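Local coordinates for uncharacterized hypothetical protein (Parabacteroides merdae, PDB 4EI0), which is of unknown function and belongs to the DUF4466 family, forming a two-lobed, beta-rich molecule from a gut bacterium, at residues Y197-S200 against L205-A208; Y294-K297 against V303-S306. All coordinates share one frame; numbering follows the deposited sequence.

Contact 1: Y197-S200 against L205-A208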
loop_
_atom_site.group_PDB
_atom_site.type_symbol
_atom_site.label_atom_id
_atom_site.label_comp_id
_atom_site.label_asym_id
_atom_site.label_seq_id
_atom_site.Cartn_x
_atom_site.Cartn_y
_atom_site.Cartn_z
ATOM N N TYR B 197 -19.695 -28.493 40.330
ATOM C CA TYR B 197 -19.527 -27.147 40.863
ATOM C C TYR B 197 -20.642 -26.827 41.823
ATOM O O TYR B 197 -21.781 -27.223 41.605
ATOM C CB TYR B 197 -19.563 -26.161 39.726
ATOM C CG TYR B 197 -19.794 -24.774 40.175
ATOM C CD1 TYR B 197 -18.724 -23.996 40.617
ATOM C CD2 TYR B 197 -21.059 -24.223 40.176
ATOM C CE1 TYR B 197 -18.904 -22.705 41.050
ATOM C CE2 TYR B 197 -21.261 -22.909 40.620
ATOM C CZ TYR B 197 -20.176 -22.156 41.057
ATOM O OH TYR B 197 -20.322 -20.858 41.452
ATOM N N ALA B 198 -20.311 -26.103 42.882
ATOM C CA ALA B 198 -21.296 -25.512 43.757
ATOM C C ALA B 198 -20.751 -24.194 44.283
ATOM O O ALA B 198 -19.570 -24.100 44.537
ATOM C CB ALA B 198 -21.552 -26.435 44.917
ATOM N N TYR B 199 -21.612 -23.206 44.496
ATOM C CA TYR B 199 -21.249 -21.993 45.229
ATOM C C TYR B 199 -21.842 -22.033 46.605
ATOM O O TYR B 199 -23.002 -22.275 46.736
ATOM C CB TYR B 199 -21.823 -20.775 44.541
ATOM C CG TYR B 199 -21.566 -19.480 45.284
ATOM C CD1 TYR B 199 -20.291 -18.913 45.299
ATOM C CD2 TYR B 199 -22.592 -18.798 45.924
ATOM C CE1 TYR B 199 -20.045 -17.711 45.951
ATOM C CE2 TYR B 199 -22.354 -17.585 46.586
ATOM C CZ TYR B 199 -21.084 -17.051 46.596
ATOM O OH TYR B 199 -20.819 -15.888 47.246
ATOM N N SER B 200 -21.064 -21.762 47.634
ATOM C CA SER B 200 -21.595 -21.649 48.992
ATOM C C SER B 200 -21.408 -20.210 49.460
ATOM O O SER B 200 -20.438 -19.531 49.099
ATOM C CB SER B 200 -20.885 -22.623 49.937
ATOM O OG SER B 200 -21.056 -22.284 51.295
ATOM N N LEU B 205 -15.762 -21.775 51.744
ATOM C CA LEU B 205 -16.085 -22.724 50.662
ATOM C C LEU B 205 -16.221 -21.945 49.346
ATOM O O LEU B 205 -15.584 -22.274 48.343
ATOM C CB LEU B 205 -17.378 -23.483 50.983
ATOM C CG LEU B 205 -17.498 -24.190 52.359
ATOM C CD1 LEU B 205 -18.803 -24.963 52.382
ATOM C CD2 LEU B 205 -16.346 -25.140 52.720
ATOM N N SER B 206 -17.037 -20.888 49.344
ATOM C CA SER B 206 -17.185 -20.031 48.159
ATOM C C SER B 206 -17.473 -20.881 46.867
ATOM O O SER B 206 -18.274 -21.823 46.908
ATOM C CB SER B 206 -15.937 -19.149 48.053
ATOM O OG SER B 206 -15.890 -18.439 46.855
ATOM N N HIS B 207 -16.820 -20.560 45.756
ATOM C CA HIS B 207 -16.910 -21.344 44.520
ATOM C C HIS B 207 -16.100 -22.621 44.656
ATOM O O HIS B 207 -14.927 -22.558 44.878
ATOM C CB HIS B 207 -16.398 -20.516 43.370
ATOM C CG HIS B 207 -17.205 -19.249 43.100
ATOM N ND1 HIS B 207 -18.390 -19.264 42.477
ATOM C CD2 HIS B 207 -16.915 -17.913 43.340
ATOM C CE1 HIS B 207 -18.842 -18.019 42.336
ATOM N NE2 HIS B 207 -17.936 -17.187 42.860
ATOM N N ALA B 208 -16.724 -23.794 44.537
ATOM C CA ALA B 208 -16.090 -25.065 44.856
ATOM C C ALA B 208 -16.243 -26.064 43.732
ATOM O O ALA B 208 -17.215 -25.991 42.960
ATOM C CB ALA B 208 -16.652 -25.633 46.152
#
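The hydroxyl of Y197 meets the imidazole of H207 rim to rim, OH lying 2.7 Å from ND1 in a hydrogen bond. The two side chains run alongside each other; their ring planes are at 24°, and ND1 lies at the edge of the Y197 ring, near its plane. Y199 comes to the same imidazole from another direction: its CD1 sits over one face, displaced toward the rim, 3.4 Å from CE1 of H207, with the planes of the two rings inclined at 47°. With CG of H207 anti to its own carbonyl carbon (chi1 -63°), the imidazole enters this aromatic cluster, gripped at the edge and covered on a face. The backbone beneath is the end of an antiparallel beta hairpin, strands 195-199 and 207-210. A198 and A208 form a hydrogen-bonded pair, A208 N to A198 O at 2.9 Å, and Y199 and H207 the next, non-hydrogen-bonded pair. Beyond it, toward the turn, the contact is looser, and the two serines there are partly exposed. S200 N still donates to S206 O at 2.9 Å, from above the carbonyl plane, but the CB of S206 points away from 197-200. S200 OG merely touches L205 CD1 at 3.7 Å, its hydrogen bond being made with K202 N inside the turn, while L205 stays buried against L272.

Contact 2: Y294-K297 against V303-S306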
loop_
_atom_site.group_PDB
_atom_site.type_symbol
_atom_site.label_atom_id
_atom_site.label_comp_id
_atom_site.label_asym_id
_atom_site.label_seq_id
_atom_site.Cartn_x
_atom_site.Cartn_y
_atom_site.Cartn_z
ATOM N N TYR B 294 -9.783 -23.142 33.540
ATOM C CA TYR B 294 -9.373 -21.775 33.901
ATOM C C TYR B 294 -10.621 -21.003 34.223
ATOM O O TYR B 294 -11.580 -21.074 33.480
ATOM C CB TYR B 294 -8.608 -21.103 32.742
ATOM C CG TYR B 294 -8.265 -19.667 33.049
ATOM C CD1 TYR B 294 -7.294 -19.380 33.978
ATOM C CD2 TYR B 294 -8.925 -18.609 32.438
ATOM C CE1 TYR B 294 -6.945 -18.074 34.293
ATOM C CE2 TYR B 294 -8.610 -17.293 32.753
ATOM C CZ TYR B 294 -7.599 -17.028 33.662
ATOM O OH TYR B 294 -7.290 -15.759 34.067
ATOM N N ILE B 295 -10.623 -20.287 35.333
ATOM C CA ILE B 295 -11.764 -19.457 35.734
ATOM C C ILE B 295 -11.594 -18.059 35.160
ATOM O O ILE B 295 -10.827 -17.261 35.683
ATOM C CB ILE B 295 -11.928 -19.384 37.259
ATOM C CG1 ILE B 295 -11.915 -20.785 37.912
ATOM C CG2 ILE B 295 -13.186 -18.605 37.652
ATOM C CD1 ILE B 295 -12.898 -21.803 37.413
ATOM N N ASN B 296 -12.279 -17.755 34.063
ATOM C CA ASN B 296 -12.186 -16.447 33.418
ATOM C C ASN B 296 -12.799 -15.335 34.283
ATOM O O ASN B 296 -12.249 -14.240 34.367
ATOM C CB ASN B 296 -12.907 -16.436 32.046
ATOM C CG ASN B 296 -12.336 -17.423 31.061
ATOM O OD1 ASN B 296 -12.894 -18.505 30.877
ATOM N ND2 ASN B 296 -11.287 -17.036 30.354
ATOM N N LYS B 297 -13.904 -15.650 34.961
ATOM C CA LYS B 297 -14.718 -14.671 35.736
ATOM C C LYS B 297 -15.539 -15.436 36.752
ATOM O O LYS B 297 -15.868 -16.600 36.497
ATOM C CB LYS B 297 -15.705 -13.948 34.806
ATOM C CG LYS B 297 -15.134 -12.990 33.769
ATOM C CD LYS B 297 -16.260 -12.301 32.983
ATOM C CE LYS B 297 -16.902 -13.239 31.954
ATOM N NZ LYS B 297 -18.395 -13.225 31.990
ATOM N N VAL B 303 -20.187 -18.405 37.012
ATOM C CA VAL B 303 -18.778 -18.543 36.710
ATOM C C VAL B 303 -18.603 -18.774 35.253
ATOM O O VAL B 303 -19.372 -19.490 34.647
ATOM C CB VAL B 303 -18.239 -19.722 37.549
ATOM C CG1 VAL B 303 -16.796 -20.034 37.208
ATOM C CG2 VAL B 303 -18.408 -19.393 39.039
ATOM N N THR B 304 -17.581 -18.197 34.655
ATOM C CA THR B 304 -17.199 -18.523 33.300
ATOM C C THR B 304 -15.867 -19.311 33.280
ATOM O O THR B 304 -14.881 -18.849 33.853
ATOM C CB THR B 304 -17.024 -17.242 32.458
ATOM O OG1 THR B 304 -18.208 -16.440 32.568
ATOM C CG2 THR B 304 -16.788 -17.552 30.995
ATOM N N VAL B 305 -15.837 -20.458 32.588
ATOM C CA VAL B 305 -14.635 -21.294 32.513
ATOM C C VAL B 305 -14.229 -21.488 31.067
ATOM O O VAL B 305 -15.057 -21.395 30.176
ATOM C CB VAL B 305 -14.820 -22.661 33.223
ATOM C CG1 VAL B 305 -15.298 -22.495 34.659
ATOM C CG2 VAL B 305 -15.777 -23.557 32.458
ATOM N N SER B 306 -12.950 -21.728 30.862
ATOM C CA SER B 306 -12.384 -22.165 29.602
ATOM C C SER B 306 -11.446 -23.353 29.877
ATOM O O SER B 306 -10.768 -23.369 30.880
ATOM C CB SER B 306 -11.603 -21.022 28.994
ATOM O OG SER B 306 -12.462 -19.901 28.809
#
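N296 reaches across to S306, its carboxamide oxygen OD1 accepting a short 2.5 Å hydrogen bond from S306 OG. The hydroxyl approaches at 122° to the C=O of the amide, tilted a little from its plane. On the amide's other branch, ND2 lies near the plane of the Y294 ring, at its edge, and donates to L245 O, so both ends of the group are held and its rotation is fixed. Cutting N296 back to an alanine is likely to cost S306 OG its short bond to the amide oxygen and L245 O its bond from ND2, opening a gap between S306 and the Y294 ring. The side chain can turn inward because strands 289-299 and 302-311, paired as an antiparallel hairpin, are interrupted at this point by a classic beta bulge: two residues, N296 and K297, stand across from the single T304, with N296 N bonded to T304 O at 2.8 Å and T304 N to K297 O at 3.0 Å. The exposed lysine chain runs alongside T304. It bends at chi3 (-75°) and again at chi4 (133°), bringing CE within 3.5 Å of T304 OG1, and NZ makes a weak hydrogen bond to the same hydroxyl oxygen. On the opposite face of the sheet the packing is apolar: I295 is angled across the two valines, its CD1 meeting V305 CG1 at 3.7 Å and its CG2 meeting V303 CG1 at 3.9 Å.

Contacts 1 and 2 follow one another along the chain, residues 197-208 preceding 294-306 with no overlap, and their centres lie about 14 Å apart. They belong to different antiparallel sheets: strands 195-199 and 207-210 in one, strands 289-299 and 302-311 in the other. One place where the sheets touch is CG2 of V303 in contact 2, which packs 3.4 Å from both Y197 OH and H207 ND1 of contact 1; I295 of contact 2 adds a touch on F209 of strand 207-210. The aromatic side of one hairpin thus lies against the aliphatic side of the other, joining the two sheets through a largely buried interface in the C-terminal part of the chain.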